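Local structure of Stk_08120 (Sulfolobus tokodaii str. 7, 2EJX) at residues 8-13 with 95-100; 34-39 with 58-63. The protein probably functions as a fatty acid carrier, a member of a thermoacidophile-specific family with a Bet v 1-like fold. All coordinates share one frame; numbering follows the deposited sequence.

Both contacts reach one antiparallel sheet, on opposite sides of the chain's centre. Contact 1 (8-13 with 95-100) joins two neighbouring strands through backbone hydrogen bonds. One face carries mostly polar side chains, several exposed; the other is mainly apolar, apart from Lys9, and meets the helices. Contact 2 (34-39 with 58-63) is buried and made mainly by side chains. Its strands are not neighbours in the sheet, because strand 48-55 runs between them. There the link is a tyrosine hydroxyl bonded to a backbone carbonyl, with apolar packing round it. Along the chain contact 2 lies inside the loop closed by contact 1, and the two meet where Ile98 packs on Ile34 and Leu100 on Phe35.

Contact 1: residues 8-13 with 95-100; sequences EKEIKT and TLQIIL
Strands 8-12 and 95-100 pair antiparallel at one edge of the sheet of a Bet v 1-like (helix-grip) fold, with Lys9 facing Ile98 and Ile11 facing Leu96. Strand 7-12 is outermost in the chain. Lys9 and Ile98 exchange two backbone hydrogen bonds, Lys9 N to Ile98 O and Ile98 N to Lys9 O, both 3.0 Å. Ile11 and Leu96 exchange two more. Of these four bonds, that from Lys9 N is the most bent, with 141° at the hydrogen.

The face carrying Ile11, Leu96 and Ile98 turns to the helices. Ile11 and Leu96 lie side by side, with Ile11 CB 3.8 Å from Leu96 CD1. Ile11 CD1 reaches diagonally to Ile98 CD1 at 3.7 Å. Ile11 also packs on Ile126 of helix 105-137, and Leu96 on Val20 and Phe24 of helix 17-24. Lys9, on the same face, runs to a salt bridge with Asp120.

The other face is mostly polar, and its glutamates and Lys12 are exposed. Glu8 lies alongside Ile99, its OE1 3.7 Å from Ile99 CG1. Glu10 is extended and lays CG 3.5 Å from Thr95 CG2; its carboxylate pairs with Lys91. Gln97 starts with CG anti to its own N (chi1 -164°), then bends at chi2, which brings its amide over the strand of Lys9 and against the flank of Glu10. With an alanine here the backbone at Lys9-Glu10 and Glu10 CB would probably lose that cover. At the end of the pairing Lys12 bends at chi2 and comes back beside Thr95. Thr95 OG1, which also bonds Asp92, accepts a hydrogen bond from Lys12 NZ at 2.8 Å.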
# COMPACT_ATOMS: atom_id res chain seq x y z
N GLU A 8 4.13 3.95 -9.92
CA GLU A 8 3.45 2.66 -10.02
C GLU A 8 4.38 1.48 -10.20
O GLU A 8 5.57 1.65 -10.43
CB GLU A 8 2.42 2.68 -11.14
CG GLU A 8 2.93 2.99 -12.49
CD GLU A 8 1.78 3.31 -13.41
OE1 GLU A 8 0.85 2.46 -13.55
OE2 GLU A 8 1.78 4.41 -13.99
N LYS A 9 3.80 0.29 -10.13
CA LYS A 9 4.58 -0.93 -10.16
C LYS A 9 3.65 -2.06 -10.52
O LYS A 9 2.59 -2.20 -9.92
CB LYS A 9 5.21 -1.19 -8.75
CG LYS A 9 6.15 -2.45 -8.72
CD LYS A 9 7.53 -2.05 -9.28
CE LYS A 9 8.43 -3.27 -9.50
NZ LYS A 9 9.69 -2.76 -10.15
N GLU A 10 4.07 -2.91 -11.46
CA GLU A 10 3.36 -4.11 -11.80
C GLU A 10 3.95 -5.18 -10.93
O GLU A 10 5.17 -5.19 -10.72
CB GLU A 10 3.63 -4.47 -13.27
CG GLU A 10 3.02 -5.77 -13.69
CD GLU A 10 3.14 -6.02 -15.17
OE1 GLU A 10 4.12 -6.66 -15.57
OE2 GLU A 10 2.25 -5.56 -15.92
N ILE A 11 3.08 -6.04 -10.38
CA ILE A 11 3.51 -7.19 -9.60
C ILE A 11 2.93 -8.43 -10.21
O ILE A 11 1.71 -8.52 -10.45
CB ILE A 11 3.04 -7.05 -8.14
CG1 ILE A 11 3.67 -5.79 -7.51
CG2 ILE A 11 3.37 -8.37 -7.30
CD1 ILE A 11 3.52 -5.68 -6.01
N LYS A 12 3.79 -9.43 -10.40
CA LYS A 12 3.43 -10.75 -10.87
C LYS A 12 3.38 -11.72 -9.69
O LYS A 12 4.28 -11.71 -8.84
CB LYS A 12 4.47 -11.22 -11.89
CG LYS A 12 4.51 -10.36 -13.17
CD LYS A 12 3.56 -11.01 -14.20
CE LYS A 12 3.35 -10.17 -15.44
NZ LYS A 12 2.14 -10.68 -16.21
N THR A 13 2.34 -12.55 -9.64
CA THR A 13 2.18 -13.48 -8.52
C THR A 13 1.64 -14.83 -8.97
O THR A 13 0.82 -14.92 -9.89
CB THR A 13 1.24 -12.89 -7.41
OG1 THR A 13 1.03 -13.84 -6.35
CG2 THR A 13 -0.13 -12.54 -7.98
N THR A 95 -1.37 -11.03 -12.16
CA THR A 95 -0.74 -9.72 -12.28
C THR A 95 -1.65 -8.67 -11.66
O THR A 95 -2.87 -8.69 -11.87
CB THR A 95 -0.51 -9.32 -13.77
OG1 THR A 95 -0.07 -10.46 -14.49
CG2 THR A 95 0.54 -8.24 -13.88
N LEU A 96 -1.04 -7.76 -10.91
CA LEU A 96 -1.72 -6.60 -10.44
C LEU A 96 -0.90 -5.35 -10.69
O LEU A 96 0.29 -5.42 -11.05
CB LEU A 96 -2.13 -6.74 -8.97
CG LEU A 96 -1.11 -6.96 -7.85
CD1 LEU A 96 -0.44 -5.68 -7.34
CD2 LEU A 96 -1.78 -7.67 -6.70
N GLN A 97 -1.55 -4.20 -10.51
CA GLN A 97 -0.87 -2.90 -10.61
C GLN A 97 -1.13 -2.11 -9.35
O GLN A 97 -2.26 -2.07 -8.88
CB GLN A 97 -1.41 -2.12 -11.85
CG GLN A 97 -0.53 -0.92 -12.31
CD GLN A 97 0.81 -1.25 -12.99
OE1 GLN A 97 1.71 -0.41 -13.07
NE2 GLN A 97 0.94 -2.46 -13.48
N ILE A 98 -0.09 -1.44 -8.86
CA ILE A 98 -0.18 -0.51 -7.73
C ILE A 98 0.16 0.87 -8.27
O ILE A 98 1.19 1.02 -8.96
CB ILE A 98 0.81 -0.88 -6.59
CG1 ILE A 98 0.55 -2.35 -6.15
CG2 ILE A 98 0.73 0.13 -5.44
CD1 ILE A 98 1.42 -2.82 -4.97
N ILE A 99 -0.74 1.82 -8.01
CA ILE A 99 -0.53 3.19 -8.46
C ILE A 99 -0.75 4.09 -7.25
O ILE A 99 -1.84 4.07 -6.67
CB ILE A 99 -1.56 3.62 -9.54
CG1 ILE A 99 -1.58 2.65 -10.72
CG2 ILE A 99 -1.26 5.03 -10.04
CD1 ILE A 99 -2.80 1.69 -10.68
N LEU A 100 0.25 4.89 -6.90
CA LEU A 100 0.12 5.90 -5.86
C LEU A 100 0.09 7.30 -6.47
O LEU A 100 1.06 7.72 -7.14
CB LEU A 100 1.29 5.83 -4.87
CG LEU A 100 1.20 6.80 -3.68
CD1 LEU A 100 -0.03 6.58 -2.78
CD2 LEU A 100 2.51 6.74 -2.83

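Contact 2: residues 34-39 with 58-63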
# COMPACT_ATOMS: atom_id res chain seq x y z
N ILE A 34 4.23 0.04 1.84
CA ILE A 34 4.42 0.98 0.71
C ILE A 34 4.85 2.38 1.12
O ILE A 34 5.76 2.97 0.51
CB ILE A 34 3.15 1.02 -0.20
CG1 ILE A 34 2.97 -0.34 -0.93
CG2 ILE A 34 3.27 2.12 -1.30
CD1 ILE A 34 1.58 -0.56 -1.41
N PHE A 35 4.25 2.92 2.18
CA PHE A 35 4.53 4.29 2.57
C PHE A 35 5.94 4.41 3.15
O PHE A 35 6.46 3.42 3.67
CB PHE A 35 3.45 4.82 3.53
CG PHE A 35 2.26 5.41 2.82
CD1 PHE A 35 1.59 4.68 1.84
CD2 PHE A 35 1.87 6.72 3.07
CE1 PHE A 35 0.50 5.22 1.15
CE2 PHE A 35 0.78 7.28 2.37
CZ PHE A 35 0.09 6.53 1.43
N PRO A 36 6.59 5.60 3.02
CA PRO A 36 7.96 5.73 3.57
C PRO A 36 8.05 5.67 5.09
O PRO A 36 7.47 6.52 5.77
CB PRO A 36 8.44 7.11 3.08
CG PRO A 36 7.39 7.63 2.17
CD PRO A 36 6.13 6.85 2.36
N GLY A 37 8.78 4.69 5.60
CA GLY A 37 9.23 4.69 7.01
C GLY A 37 8.11 4.72 8.03
O GLY A 37 8.20 5.43 9.04
N ILE A 38 7.06 3.93 7.79
CA ILE A 38 5.93 3.81 8.73
C ILE A 38 6.38 3.20 10.07
O ILE A 38 6.98 2.13 10.10
CB ILE A 38 4.75 2.99 8.11
CG1 ILE A 38 4.15 3.72 6.90
CG2 ILE A 38 3.65 2.65 9.16
CD1 ILE A 38 3.30 4.94 7.30
N ALA A 39 6.11 3.90 11.17
CA ALA A 39 6.53 3.43 12.50
C ALA A 39 5.35 3.17 13.47
O ALA A 39 5.55 2.59 14.55
CB ALA A 39 7.55 4.40 13.14
N PHE A 58 11.53 14.52 7.79
CA PHE A 58 10.11 14.79 7.79
C PHE A 58 9.22 13.71 8.36
O PHE A 58 8.94 12.74 7.68
CB PHE A 58 9.69 15.10 6.36
CG PHE A 58 10.59 16.10 5.71
CD1 PHE A 58 10.60 17.41 6.18
CD2 PHE A 58 11.44 15.73 4.69
CE1 PHE A 58 11.47 18.35 5.60
CE2 PHE A 58 12.32 16.67 4.11
CZ PHE A 58 12.32 17.97 4.57
N SER A 59 8.74 13.91 9.58
CA SER A 59 7.67 13.09 10.15
C SER A 59 6.34 13.45 9.54
O SER A 59 6.06 14.62 9.22
CB SER A 59 7.59 13.29 11.65
OG SER A 59 8.81 12.85 12.22
N TYR A 60 5.47 12.45 9.40
CA TYR A 60 4.15 12.72 8.89
C TYR A 60 3.15 11.80 9.56
O TYR A 60 3.51 10.73 10.08
CB TYR A 60 4.07 12.57 7.36
CG TYR A 60 4.34 11.18 6.87
CD1 TYR A 60 3.29 10.28 6.66
CD2 TYR A 60 5.65 10.72 6.70
CE1 TYR A 60 3.52 8.98 6.23
CE2 TYR A 60 5.90 9.42 6.26
CZ TYR A 60 4.83 8.55 6.05
OH TYR A 60 5.04 7.26 5.61
N LYS A 61 1.91 12.28 9.59
CA LYS A 61 0.76 11.53 10.10
C LYS A 61 -0.20 11.34 8.96
O LYS A 61 -0.66 12.33 8.36
CB LYS A 61 0.05 12.33 11.19
CG LYS A 61 0.65 12.19 12.53
CD LYS A 61 0.03 13.20 13.52
CE LYS A 61 -1.06 12.58 14.38
NZ LYS A 61 -2.38 12.59 13.72
N VAL A 62 -0.53 10.10 8.65
CA VAL A 62 -1.46 9.83 7.57
C VAL A 62 -2.65 9.02 8.14
O VAL A 62 -2.48 8.22 9.09
CB VAL A 62 -0.76 9.18 6.33
CG1 VAL A 62 -0.08 7.89 6.71
CG2 VAL A 62 -1.71 8.95 5.17
N LYS A 63 -3.83 9.29 7.63
CA LYS A 63 -5.01 8.47 7.95
C LYS A 63 -5.89 8.38 6.71
O LYS A 63 -5.73 9.13 5.75
CB LYS A 63 -5.80 9.05 9.15
CG LYS A 63 -6.55 10.31 8.80
CD LYS A 63 -7.03 10.98 10.07
CE LYS A 63 -8.08 12.07 9.78
NZ LYS A 63 -7.39 13.33 9.53
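Tyr60 reaches from its strand to the loop 35-37 and the start of strand 38-42, and meets them with its hydroxyl. Its CG sits between the backbone N and the carbonyl carbon (chi1 64°), a rotamer that sends the ring toward the loop. Tyr60 OH donates a short hydrogen bond of 2.5 Å to Pro36 O. The donor lies above the carbonyl plane, tilted 38° from it. Pro36 O lies at the ring edge, in plane. Ile38 CD1 lies 3.4 Å from Tyr60 OH, and Pro36 CD and Phe35 CB also close round it. Ile38 crosses the tyrosine at about a right angle.

In this helix-grip fold, segment 34-39 leads from the end of helix 27-34 into the outermost strand 38-42. In the sheet strand 48-55 lies between strands 38-42 and 58-69. Pro36 also touches Tyr114 of the long helix 105-137.

The bond from CA to CB of Phe35 points toward 58-63. Its ring CD2 lies 4.2 Å from Tyr60 CE1, and it makes an edge-to-face pair with Tyr77. Val62, two residues on from Tyr60, holds CG2 anti to its backbone N and sets that methyl 4.1 Å from Phe35 CE2.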